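Nucleoporin NUP145 (Chaetomium thermophilum, PDB 5HB6) serves, as the autopeptidase domain of this nucleoporin, in the nuclear pore complex, probably as a structural component and docking partner for transport factors. Local coordinates at residues A[25-30]-A[43-48]; A[57-60]-A[65-68]; A[92-97]-A[106-111]. The protein carries 1 engineered substitution. All blocks are in the same frame, centred on the assembly; numbering follows the deposited sequence. Where two conformers were deposited one is given.

Interactions 1 and 2 are neighbours: their centres lie about 13 Å apart, and they touch where Val29 CG1 meets Val58 CG1 and Ile48 CG2 meets Ile57 CD1. Interaction 3 stands apart, its centre about 32 Å from that of interaction 1 and on the opposite side of the chain's centre. Interaction 1 is buried and purely apolar across its two segments. Interaction 2 is a hairpin held by backbone hydrogen bonds, with apolar side chains on one face and a water-linked threonine on the other. Interaction 3 lies farthest from the chain's centre. It joins a loop to helix 102-113 through a histidine, and the loop also binds a sulfate ion.

Interaction 1: A[25-30]-A[43-48]; sequences VGFTVG and VDLSNI
Phe27 reaches across to Val43 and Leu45 and carries the side-chain contact. Its CB meets the CG2 methyl of Val43 at 3.7 Å, and these two side chains cross at about a right angle. At Phe27 CG both partners are near, Val43 CG2 and Leu45 CD1 each at 4.1 Å. Farther out, CD2 still borders the valine methyl, while CD1, CE1 and CZ belong to Leu45. The Leu45 CD1 methyl sits over the middle of one ring face, 3.8 Å from the Phe27 ring centroid and 10° off the normal. This is a CH-pi contact. Phe27 CG is anti to the backbone N (chi1 -172°), which swings the ring under that methyl. If an alanine stood at Phe27, a gap would probably open beside Val43 and the Leu45 methyl would lose its aromatic face. Within the loop, Asp44 OD1 accepts from Ser46 N at 3.0 Å in an Asx turn and also from Ser46 OG. Ile13 of helix 10-14 touches both Phe27 and Leu45. The contact is apolar core packing of the autopeptidase fold, joining the residue just before strand 28-31 to the loop after strand 35-39.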
ATOM      1  N   VAL A  25       5.559 -11.668   8.291  1.00 15.80           N
ATOM      2  CA  VAL A  25       5.977 -11.696   6.893  1.00 16.57           C
ATOM      3  C   VAL A  25       4.743 -11.656   6.009  1.00 16.34           C
ATOM      4  O   VAL A  25       3.729 -12.307   6.299  1.00 17.37           O
ATOM      5  CB  VAL A  25       6.804 -12.969   6.620  1.00 17.44           C
ATOM      6  CG1 VAL A  25       7.133 -13.117   5.145  1.00 17.50           C
ATOM      7  CG2 VAL A  25       8.083 -12.955   7.448  1.00 20.09           C
ATOM      8  N   GLY A  26       4.826 -10.899   4.923  1.00 15.47           N
ATOM      9  CA  GLY A  26       3.736 -10.837   3.973  1.00 16.57           C
ATOM     10  C   GLY A  26       2.570  -9.989   4.406  1.00 14.63           C
ATOM     11  O   GLY A  26       1.460 -10.170   3.890  1.00 15.45           O
ATOM     12  N   PHE A  27       2.781  -9.076   5.354  1.00 13.49           N
ATOM     13  CA  PHE A  27       1.676  -8.282   5.872  1.00 12.58           C
ATOM     14  C   PHE A  27       1.145  -7.374   4.770  1.00 11.86           C
ATOM     15  O   PHE A  27       1.905  -6.644   4.140  1.00 13.12           O
ATOM     16  CB  PHE A  27       2.098  -7.478   7.102  1.00 13.10           C
ATOM     17  CG  PHE A  27       0.957  -6.801   7.791  1.00 13.64           C
ATOM     18  CD1 PHE A  27      -0.132  -7.530   8.243  1.00 14.55           C
ATOM     19  CD2 PHE A  27       0.951  -5.427   7.978  1.00 14.68           C
ATOM     20  CE1 PHE A  27      -1.181  -6.901   8.872  1.00 15.22           C
ATOM     21  CE2 PHE A  27      -0.095  -4.811   8.631  1.00 15.31           C
ATOM     22  CZ  PHE A  27      -1.161  -5.541   9.048  1.00 15.02           C
ATOM     23  N   THR A  28      -0.170  -7.403   4.584  1.00 12.14           N
ATOM     24  CA  THR A  28      -0.833  -6.717   3.484  1.00 12.26           C
ATOM     25  C   THR A  28      -2.089  -6.082   4.046  1.00 12.67           C
ATOM     26  O   THR A  28      -2.845  -6.756   4.745  1.00 12.85           O
ATOM     27  CB  THR A  28      -1.219  -7.712   2.382  1.00 13.64           C
ATOM     28  OG1 THR A  28      -0.038  -8.375   1.923  1.00 14.58           O
ATOM     29  CG2 THR A  28      -1.859  -7.034   1.198  1.00 14.10           C
ATOM     30  N   VAL A  29      -2.303  -4.800   3.757  1.00 12.92           N
ATOM     31  CA  VAL A  29      -3.537  -4.098   4.074  1.00 13.02           C
ATOM     32  C   VAL A  29      -4.151  -3.664   2.770  1.00 12.32           C
ATOM     33  O   VAL A  29      -3.476  -3.046   1.944  1.00 13.23           O
ATOM     34  CB  VAL A  29      -3.290  -2.895   4.999  1.00 13.61           C
ATOM     35  CG1 VAL A  29      -4.608  -2.116   5.246  1.00 14.70           C
ATOM     36  CG2 VAL A  29      -2.710  -3.365   6.322  1.00 15.51           C
ATOM     37  N   GLY A  30      -5.415  -4.035   2.559  1.00 12.72           N
ATOM     38  CA  GLY A  30      -6.089  -3.697   1.325  1.00 13.07           C
ATOM     39  C   GLY A  30      -7.460  -3.106   1.584  1.00 12.77           C
ATOM     40  O   GLY A  30      -7.973  -3.131   2.710  1.00 13.24           O
ATOM     41  N   VAL A  43       7.435  -7.152   9.522  1.00 16.75           N
ATOM     42  CA  VAL A  43       7.039  -5.989  10.308  1.00 16.97           C
ATOM     43  C   VAL A  43       6.730  -6.395  11.742  1.00 19.66           C
ATOM     44  O   VAL A  43       6.174  -7.464  12.010  1.00 18.65           O
ATOM     45  CB  VAL A  43       5.848  -5.226   9.686  1.00 16.77           C
ATOM     46  CG1 VAL A  43       6.277  -4.525   8.393  1.00 17.91           C
ATOM     47  CG2 VAL A  43       4.682  -6.135   9.442  1.00 16.86           C
ATOM     48  N   ASP A  44       7.053  -5.499  12.660  1.00 21.71           N
ATOM     49  CA  ASP A  44       6.814  -5.716  14.085  1.00 24.78           C
ATOM     50  C   ASP A  44       5.438  -5.151  14.408  1.00 25.27           C
ATOM     51  O   ASP A  44       5.245  -3.934  14.404  1.00 26.45           O
ATOM     52  CB  ASP A  44       7.902  -5.022  14.900  1.00 27.45           C
ATOM     53  CG  ASP A  44       7.771  -5.263  16.401  1.00 31.90           C
ATOM     54  OD1 ASP A  44       6.767  -5.868  16.852  1.00 31.43           O
ATOM     55  OD2 ASP A  44       8.686  -4.821  17.122  1.00 34.96           O
ATOM     56  N   LEU A  45       4.468  -6.033  14.637  1.00 24.26           N
ATOM     57  CA  LEU A  45       3.113  -5.625  14.973  1.00 24.57           C
ATOM     58  C   LEU A  45       2.814  -5.806  16.449  1.00 27.97           C
ATOM     59  O   LEU A  45       1.650  -5.717  16.847  1.00 28.91           O
ATOM     60  CB  LEU A  45       2.094  -6.396  14.130  1.00 21.50           C
ATOM     61  CG  LEU A  45       2.259  -6.339  12.607  1.00 20.29           C
ATOM     62  CD1 LEU A  45       1.149  -7.099  11.912  1.00 19.50           C
ATOM     63  CD2 LEU A  45       2.303  -4.902  12.130  1.00 21.34           C
ATOM     64  N   SER A  46       3.843  -6.045  17.266  1.00 30.58           N
ATOM     65  CA  SER A  46       3.619  -6.339  18.678  1.00 33.35           C
ATOM     66  C   SER A  46       3.003  -5.164  19.426  1.00 36.55           C
ATOM     67  O   SER A  46       2.341  -5.370  20.449  1.00 38.73           O
ATOM     68  CB  SER A  46       4.928  -6.778  19.348  1.00 34.02           C
ATOM     69  OG  SER A  46       5.899  -5.747  19.339  1.00 35.13           O
ATOM     70  N   ASN A  47       3.210  -3.936  18.952  1.00 38.35           N
ATOM     71  CA  ASN A  47       2.702  -2.744  19.624  1.00 40.97           C
ATOM     72  C   ASN A  47       1.844  -1.875  18.705  1.00 39.63           C
ATOM     73  O   ASN A  47       1.811  -0.649  18.846  1.00 40.59           O
ATOM     74  CB  ASN A  47       3.846  -1.958  20.260  1.00 44.67           C
ATOM     75  CG  ASN A  47       4.365  -2.628  21.524  1.00 48.21           C
ATOM     76  OD1 ASN A  47       5.502  -3.098  21.571  1.00 50.20           O
ATOM     77  ND2 ASN A  47       3.520  -2.692  22.550  1.00 49.28           N
ATOM     78  N   ILE A  48       1.123  -2.509  17.779  1.00 38.32           N
ATOM     79  CA  ILE A  48       0.143  -1.842  16.932  1.00 38.00           C
ATOM     80  C   ILE A  48      -1.238  -2.367  17.300  1.00 35.16           C
ATOM     81  O   ILE A  48      -1.416  -3.572  17.516  1.00 35.17           O
ATOM     82  CB  ILE A  48       0.472  -2.099  15.449  1.00 41.09           C
ATOM     83  CG1 ILE A  48       1.735  -1.317  15.081  1.00 43.73           C
ATOM     84  CG2 ILE A  48      -0.690  -1.705  14.557  1.00 41.44           C
ATOM     85  CD1 ILE A  48       2.338  -1.684  13.754  1.00 45.43           C
TER

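Interaction 2: A[57-60]-A[65-68]; sequences IVIL and ATVY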
ATOM      1  N   ILE A  57      -4.235   4.119  10.942  0.58 18.69           N
ATOM      2  CA  ILE A  57      -2.814   3.952  10.630  0.58 18.84           C
ATOM      3  C   ILE A  57      -2.592   3.870   9.121  0.58 17.79           C
ATOM      4  O   ILE A  57      -1.759   4.588   8.561  0.58 18.21           O
ATOM      5  CB  ILE A  57      -2.260   2.697  11.350  0.58 19.57           C
ATOM      6  CG1 ILE A  57      -2.312   2.869  12.876  0.58 24.06           C
ATOM      7  CG2 ILE A  57      -0.833   2.417  10.914  0.58 19.73           C
ATOM      8  CD1 ILE A  57      -1.798   1.667  13.671  0.58 25.20           C
ATOM      9  N   VAL A  58      -3.330   2.986   8.458  1.00 16.87           N
ATOM     10  CA  VAL A  58      -3.268   2.816   7.012  1.00 15.09           C
ATOM     11  C   VAL A  58      -4.582   3.321   6.444  1.00 15.24           C
ATOM     12  O   VAL A  58      -5.650   2.797   6.774  1.00 16.84           O
ATOM     13  CB  VAL A  58      -3.001   1.353   6.619  1.00 15.47           C
ATOM     14  CG1 VAL A  58      -2.943   1.217   5.096  1.00 16.14           C
ATOM     15  CG2 VAL A  58      -1.725   0.834   7.291  1.00 16.02           C
ATOM     16  N   ILE A  59      -4.501   4.324   5.572  1.00 16.02           N
ATOM     17  CA  ILE A  59      -5.688   4.933   4.974  1.00 16.21           C
ATOM     18  C   ILE A  59      -5.625   4.666   3.485  1.00 15.55           C
ATOM     19  O   ILE A  59      -4.661   5.076   2.819  1.00 16.50           O
ATOM     20  CB  ILE A  59      -5.791   6.444   5.238  1.00 20.02           C
ATOM     21  CG1 ILE A  59      -5.875   6.718   6.735  1.00 22.93           C
ATOM     22  CG2 ILE A  59      -7.040   6.995   4.603  1.00 22.21           C
ATOM     23  CD1 ILE A  59      -4.568   6.890   7.384  1.00 25.42           C
ATOM     24  N   LEU A  60      -6.661   4.013   2.970  1.00 15.41           N
ATOM     25  CA  LEU A  60      -6.787   3.689   1.556  1.00 13.96           C
ATOM     26  C   LEU A  60      -8.055   4.338   1.028  1.00 14.39           C
ATOM     27  O   LEU A  60      -9.157   3.962   1.407  1.00 15.95           O
ATOM     28  CB  LEU A  60      -6.823   2.171   1.369  1.00 14.00           C
ATOM     29  CG  LEU A  60      -5.485   1.497   1.655  1.00 16.29           C
ATOM     30  CD1 LEU A  60      -5.610  -0.004   1.705  1.00 15.40           C
ATOM     31  CD2 LEU A  60      -4.474   1.855   0.586  1.00 19.67           C
ATOM     32  N   ALA A  65      -2.849   6.071  -0.974  1.00 14.51           N
ATOM     33  CA  ALA A  65      -2.418   5.207   0.112  1.00 15.18           C
ATOM     34  C   ALA A  65      -1.558   6.036   1.052  1.00 17.70           C
ATOM     35  O   ALA A  65      -0.553   6.604   0.637  1.00 20.57           O
ATOM     36  CB  ALA A  65      -1.647   4.003  -0.419  1.00 16.08           C
ATOM     37  N   THR A  66      -1.935   6.063   2.320  1.00 17.32           N
ATOM     38  CA  THR A  66      -1.266   6.837   3.357  1.00 18.20           C
ATOM     39  C   THR A  66      -0.995   5.910   4.531  1.00 17.13           C
ATOM     40  O   THR A  66      -1.859   5.116   4.924  1.00 17.54           O
ATOM     41  CB  THR A  66      -2.159   8.029   3.852  1.00 20.27           C
ATOM     42  OG1 THR A  66      -2.514   8.896   2.773  1.00 23.55           O
ATOM     43  CG2 THR A  66      -1.445   8.870   4.936  1.00 22.07           C
ATOM     44  N   VAL A  67       0.211   5.991   5.075  1.00 16.65           N
ATOM     45  CA  VAL A  67       0.567   5.246   6.274  1.00 17.38           C
ATOM     46  C   VAL A  67       1.123   6.240   7.286  1.00 18.32           C
ATOM     47  O   VAL A  67       2.086   6.948   6.982  1.00 19.40           O
ATOM     48  CB  VAL A  67       1.591   4.138   5.955  1.00 18.62           C
ATOM     49  CG1 VAL A  67       1.926   3.325   7.202  1.00 19.59           C
ATOM     50  CG2 VAL A  67       1.050   3.233   4.875  1.00 18.92           C
ATOM     51  N   TYR A  68       0.529   6.267   8.501  1.00 17.65           N
ATOM     52  CA  TYR A  68       0.847   7.200   9.585  1.00 18.02           C
ATOM     53  C   TYR A  68       0.488   8.629   9.204  1.00 19.19           C
ATOM     54  O   TYR A  68       1.376   9.431   8.891  1.00 20.20           O
ATOM     55  CB  TYR A  68       2.319   7.118  10.002  1.00 18.29           C
ATOM     56  CG  TYR A  68       2.723   5.781  10.597  1.00 18.74           C
ATOM     57  CD1 TYR A  68       2.170   5.335  11.778  1.00 19.48           C
ATOM     58  CD2 TYR A  68       3.646   4.973   9.958  1.00 18.20           C
ATOM     59  CE1 TYR A  68       2.530   4.127  12.319  1.00 19.30           C
ATOM     60  CE2 TYR A  68       4.006   3.758  10.480  1.00 18.25           C
ATOM     61  CZ  TYR A  68       3.446   3.324  11.654  1.00 19.62           C
ATOM     62  OH  TYR A  68       3.835   2.104  12.186  1.00 20.19           O
TER
HETATM   63  O   HOH W   1      -4.837   7.919   1.835  1.00 20.95           O
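Leu60 and Ala65 meet through two torsions of the leucine: chi1 (-70°) puts CG beside the backbone N, and an extended chi2 carries CD1 outward, so that CD2 is the branch left to face the partner strand. There Leu60 CD2 touches Ala65 CB at 3.7 Å. On the other face, the first torsion of Thr66 (chi1 -58°) sets OG1 beside its own backbone N. In that place OG1 shares a water with the opposite strand. The water lies 2.7 Å from Thr66 OG1 and donates to Ile59 O at 3.0 Å.

Ile59 O also accepts from Thr66 N at 2.9 Å, so the carbonyl is gripped by one backbone N-H and one water. The return bond, Ile59 N to Thr66 O, is 2.8 Å long and nearly straight at 173°. Ile59 and Thr66 thus form an antiparallel hydrogen-bonded pair. Val58 with Val67 and Leu60 with Ala65 are non-hydrogen-bonded pairs. Val58 CA comes within 3.4 Å of Thr66 O in a CA-H...O contact. Beyond the regular strand, Tyr68 N donates to Ile57 O at 2.8 Å and closes the open end of the hairpin.

The two faces differ. Val58, Leu60, Ala65 and Val67 share one, where the valines meet only loosely. Ile59 and Thr66 occupy the other.

This is a beta hairpin, strands 58-61 and 64-67, with a two-residue connection. It forms a small sheet of its own. Leu60 and Ala65 both rest on Val37 of strand 35-39, and Val58 packs on Val29 of strand 28-31. Tyr4 OH and Arg31 NH1 hydrogen-bond to the backbone of Leu60, while Tyr68 OH is hydrogen-bonded to Leu81 N. The apolar face of the hairpin therefore packs against strands 28-31 and 35-39 of the six-stranded antiparallel sheet.

Interaction 3: A[92-97]-A[106-111]; sequences SWPRGG and ERHIER. With SO4 (sulfate ion), chain C.
His108 meets the 92-97 loop in two ways at once: its ring edge donates to a carbonyl while one face is covered by a proline. NE2 gives its hydrogen to Ser92 O over 2.9 Å. The acceptor lies near the ring plane, but the angle at the hydrogen is only 130°, so the bond is bent. Over the face, Pro94 CA stands 3.7 Å from the His108 ring centroid and 17° off the normal, a CH-pi contact. The proline ring continues the cover, with Pro94 CG 3.7 Å from His108 CD2. The two side chains cross at about a right angle. With chi1 at 171° the imidazole extends from the helix, its CG opposite the backbone N, and lies against the loop. The edge bond and the face contact together fix the rotation of the ring. Tyr123 of strand 119-124 adds an edge-to-face contact with it.

Pro94 also begins a type I beta turn, closed by Gly97 N to Pro94 O. The backbone at Gly97 suits glycine alone, since a CB would jam against the preceding carbonyl.

A sulfate ion sits on this turn. Arg95 N donates to sulfate O1 and Gly96 N to sulfate O3, both at 2.9 Å. The Arg95 chain is bent at chi2 and chi3 and curls back so that the edge of its guanidinium meets the ion in plane. Its NE then reaches sulfate O4 at 3.0 Å as well as O1. Arg104 NH1 is a further donor.

The sulfate probably came from the crystallisation liquor, and it does not locate an RNA site. Its grip by the backbone N-H groups of Arg95 and Gly96 and by the side chains of Arg95 and Arg104 still marks a place chemically suited to an anion.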
ATOM      1  N   SER A  92      -5.994   4.116 -11.989  1.00 11.10           N
ATOM      2  CA  SER A  92      -4.805   4.862 -12.355  1.00 11.23           C
ATOM      3  C   SER A  92      -4.676   5.065 -13.859  1.00 11.91           C
ATOM      4  O   SER A  92      -3.559   5.248 -14.368  1.00 12.14           O
ATOM      5  CB  SER A  92      -3.566   4.190 -11.773  1.00 11.69           C
ATOM      6  OG  SER A  92      -3.643   4.156 -10.351  1.00 11.70           O
ATOM      7  N   TRP A  93      -5.821   5.131 -14.550  1.00 12.54           N
ATOM      8  CA  TRP A  93      -5.947   5.326 -15.976  1.00 13.02           C
ATOM      9  C   TRP A  93      -5.285   6.621 -16.413  1.00 12.80           C
ATOM     10  O   TRP A  93      -5.105   7.545 -15.610  1.00 12.27           O
ATOM     11  CB  TRP A  93      -7.433   5.470 -16.320  1.00 13.70           C
ATOM     12  CG  TRP A  93      -8.330   4.434 -15.764  1.00 13.30           C
ATOM     13  CD1 TRP A  93      -9.207   4.599 -14.735  1.00 13.39           C
ATOM     14  CD2 TRP A  93      -8.458   3.081 -16.195  1.00 13.14           C
ATOM     15  NE1 TRP A  93      -9.863   3.430 -14.487  1.00 13.09           N
ATOM     16  CE2 TRP A  93      -9.421   2.472 -15.367  1.00 12.75           C
ATOM     17  CE3 TRP A  93      -7.840   2.319 -17.183  1.00 14.59           C
ATOM     18  CZ2 TRP A  93      -9.797   1.142 -15.515  1.00 14.02           C
ATOM     19  CZ3 TRP A  93      -8.223   1.003 -17.335  1.00 15.25           C
ATOM     20  CH2 TRP A  93      -9.194   0.427 -16.514  1.00 14.94           C
ATOM     21  N   PRO A  94      -4.988   6.721 -17.706  1.00 13.43           N
ATOM     22  CA  PRO A  94      -4.625   8.003 -18.310  1.00 14.17           C
ATOM     23  C   PRO A  94      -5.605   9.093 -17.912  1.00 13.83           C
ATOM     24  O   PRO A  94      -6.756   8.817 -17.529  1.00 13.77           O
ATOM     25  CB  PRO A  94      -4.725   7.705 -19.810  1.00 15.93           C
ATOM     26  CG  PRO A  94      -4.345   6.269 -19.934  1.00 15.54           C
ATOM     27  CD  PRO A  94      -5.016   5.635 -18.710  1.00 14.21           C
ATOM     28  N   ARG A  95      -5.162  10.343 -18.025  1.00 14.87           N
ATOM     29  CA  ARG A  95      -5.997  11.464 -17.604  1.00 15.56           C
ATOM     30  C   ARG A  95      -7.346  11.452 -18.303  1.00 16.12           C
ATOM     31  O   ARG A  95      -8.359  11.800 -17.702  1.00 16.79           O
ATOM     32  CB  ARG A  95      -5.290  12.800 -17.860  1.00 17.18           C
ATOM     33  CG  ARG A  95      -4.186  13.157 -16.864  1.00 18.65           C
ATOM     34  CD  ARG A  95      -2.826  12.561 -17.227  1.00 19.66           C
ATOM     35  NE  ARG A  95      -2.266  13.146 -18.451  1.00 19.87           N
ATOM     36  CZ  ARG A  95      -1.525  14.254 -18.510  1.00 21.11           C
ATOM     37  NH1 ARG A  95      -1.229  14.948 -17.406  1.00 21.40           N
ATOM     38  NH2 ARG A  95      -1.079  14.678 -19.690  1.00 23.46           N
ATOM     39  N   GLY A  96      -7.378  11.059 -19.568  1.00 17.33           N
ATOM     40  CA  GLY A  96      -8.620  10.963 -20.321  1.00 19.13           C
ATOM     41  C   GLY A  96      -9.491   9.751 -20.025  1.00 19.11           C
ATOM     42  O   GLY A  96     -10.545   9.586 -20.645  1.00 20.86           O
ATOM     43  N   GLY A  97      -9.079   8.886 -19.100  1.00 17.89           N
ATOM     44  CA  GLY A  97      -9.903   7.779 -18.661  1.00 17.12           C
ATOM     45  C   GLY A  97      -9.553   6.439 -19.277  1.00 17.02           C
ATOM     46  O   GLY A  97      -8.574   6.295 -20.016  1.00 17.33           O
ATOM     47  N   GLU A 106       0.996   4.706 -24.188  1.00 33.89           N
ATOM     48  CA  GLU A 106       2.425   4.477 -24.004  1.00 36.80           C
ATOM     49  C   GLU A 106       3.071   5.604 -23.206  1.00 33.08           C
ATOM     50  O   GLU A 106       3.868   5.344 -22.301  1.00 31.91           O
ATOM     51  CB  GLU A 106       3.112   4.329 -25.360  1.00 44.07           C
ATOM     52  CG  GLU A 106       2.660   3.127 -26.171  1.00 51.02           C
ATOM     53  CD  GLU A 106       3.364   3.032 -27.527  1.00 57.09           C
ATOM     54  OE1 GLU A 106       4.117   3.969 -27.888  1.00 59.24           O
ATOM     55  OE2 GLU A 106       3.167   2.017 -28.239  1.00 59.08           O
ATOM     56  N   ARG A 107       2.735   6.866 -23.511  1.00 31.63           N
ATOM     57  CA  ARG A 107       3.344   7.981 -22.786  1.00 31.88           C
ATOM     58  C   ARG A 107       2.867   8.024 -21.339  1.00 27.70           C
ATOM     59  O   ARG A 107       3.615   8.433 -20.445  1.00 26.25           O
ATOM     60  CB  ARG A 107       3.058   9.318 -23.478  1.00 36.97           C
ATOM     61  CG  ARG A 107       3.503  10.520 -22.640  1.00 42.58           C
ATOM     62  CD  ARG A 107       4.114  11.638 -23.452  1.00 47.76           C
ATOM     63  NE  ARG A 107       4.683  12.657 -22.569  1.00 51.97           N
ATOM     64  CZ  ARG A 107       5.948  12.684 -22.149  1.00 55.07           C
ATOM     65  NH1 ARG A 107       6.354  13.664 -21.352  1.00 56.05           N
ATOM     66  NH2 ARG A 107       6.814  11.749 -22.522  1.00 56.13           N
ATOM     67  N   HIS A 108       1.603   7.662 -21.107  1.00 25.28           N
ATOM     68  CA  HIS A 108       1.076   7.569 -19.746  1.00 22.40           C
ATOM     69  C   HIS A 108       1.928   6.631 -18.912  1.00 20.79           C
ATOM     70  O   HIS A 108       2.327   6.952 -17.781  1.00 19.92           O
ATOM     71  CB  HIS A 108      -0.351   7.035 -19.805  1.00 21.03           C
ATOM     72  CG  HIS A 108      -0.934   6.678 -18.473  1.00 19.30           C
ATOM     73  ND1 HIS A 108      -1.206   7.623 -17.506  1.00 18.03           N
ATOM     74  CD2 HIS A 108      -1.343   5.490 -17.968  1.00 18.81           C
ATOM     75  CE1 HIS A 108      -1.729   7.024 -16.450  1.00 17.84           C
ATOM     76  NE2 HIS A 108      -1.826   5.731 -16.703  1.00 19.34           N
ATOM     77  N   ILE A 109       2.246   5.468 -19.474  1.00 22.78           N
ATOM     78  CA  ILE A 109       3.069   4.505 -18.751  1.00 23.66           C
ATOM     79  C   ILE A 109       4.444   5.090 -18.468  1.00 23.88           C
ATOM     80  O   ILE A 109       4.978   4.959 -17.365  1.00 22.93           O
ATOM     81  CB  ILE A 109       3.141   3.176 -19.522  1.00 25.36           C
ATOM     82  CG1 ILE A 109       1.775   2.490 -19.464  1.00 26.57           C
ATOM     83  CG2 ILE A 109       4.197   2.251 -18.917  1.00 26.14           C
ATOM     84  CD1 ILE A 109       1.586   1.452 -20.537  1.00 27.86           C
ATOM     85  N   GLU A 110       5.027   5.774 -19.448  1.00 24.75           N
ATOM     86  CA  GLU A 110       6.324   6.400 -19.225  1.00 26.15           C
ATOM     87  C   GLU A 110       6.256   7.479 -18.145  1.00 23.60           C
ATOM     88  O   GLU A 110       7.174   7.607 -17.327  1.00 23.90           O
ATOM     89  CB  GLU A 110       6.850   6.950 -20.550  1.00 30.61           C
ATOM     90  CG  GLU A 110       7.209   5.846 -21.572  1.00 35.05           C
ATOM     91  CD  GLU A 110       8.070   4.725 -20.964  1.00 38.48           C
ATOM     92  OE1 GLU A 110       7.570   3.577 -20.796  1.00 39.60           O
ATOM     93  OE2 GLU A 110       9.246   4.995 -20.629  1.00 39.71           O
ATOM     94  N   ARG A 111       5.159   8.226 -18.082  1.00 22.76           N
ATOM     95  CA  ARG A 111       5.048   9.237 -17.036  1.00 22.02           C
ATOM     96  C   ARG A 111       4.828   8.594 -15.664  1.00 20.44           C
ATOM     97  O   ARG A 111       5.325   9.105 -14.648  1.00 21.60           O
ATOM     98  CB  ARG A 111       3.947  10.239 -17.375  1.00 23.98           C
ATOM     99  CG  ARG A 111       4.287  11.090 -18.615  1.00 27.40           C
ATOM    100  CD  ARG A 111       5.585  11.888 -18.451  1.00 30.22           C
ATOM    101  NE  ARG A 111       5.456  12.997 -17.510  1.00 31.81           N
ATOM    102  CZ  ARG A 111       6.471  13.580 -16.873  1.00 33.12           C
ATOM    103  NH1 ARG A 111       7.716  13.143 -17.024  1.00 33.69           N
ATOM    104  NH2 ARG A 111       6.237  14.609 -16.065  1.00 33.57           N
TER
HETATM  105  S   SO4 C1101      -3.493  11.174 -21.148  1.00 20.97           S
HETATM  106  O1  SO4 C1101      -3.006  10.574 -19.902  1.00 20.53           O
HETATM  107  O2  SO4 C1101      -2.915  10.513 -22.329  1.00 22.78           O
HETATM  108  O3  SO4 C1101      -4.979  11.207 -21.204  1.00 20.27           O
HETATM  109  O4  SO4 C1101      -3.101  12.602 -21.240  1.00 23.59           O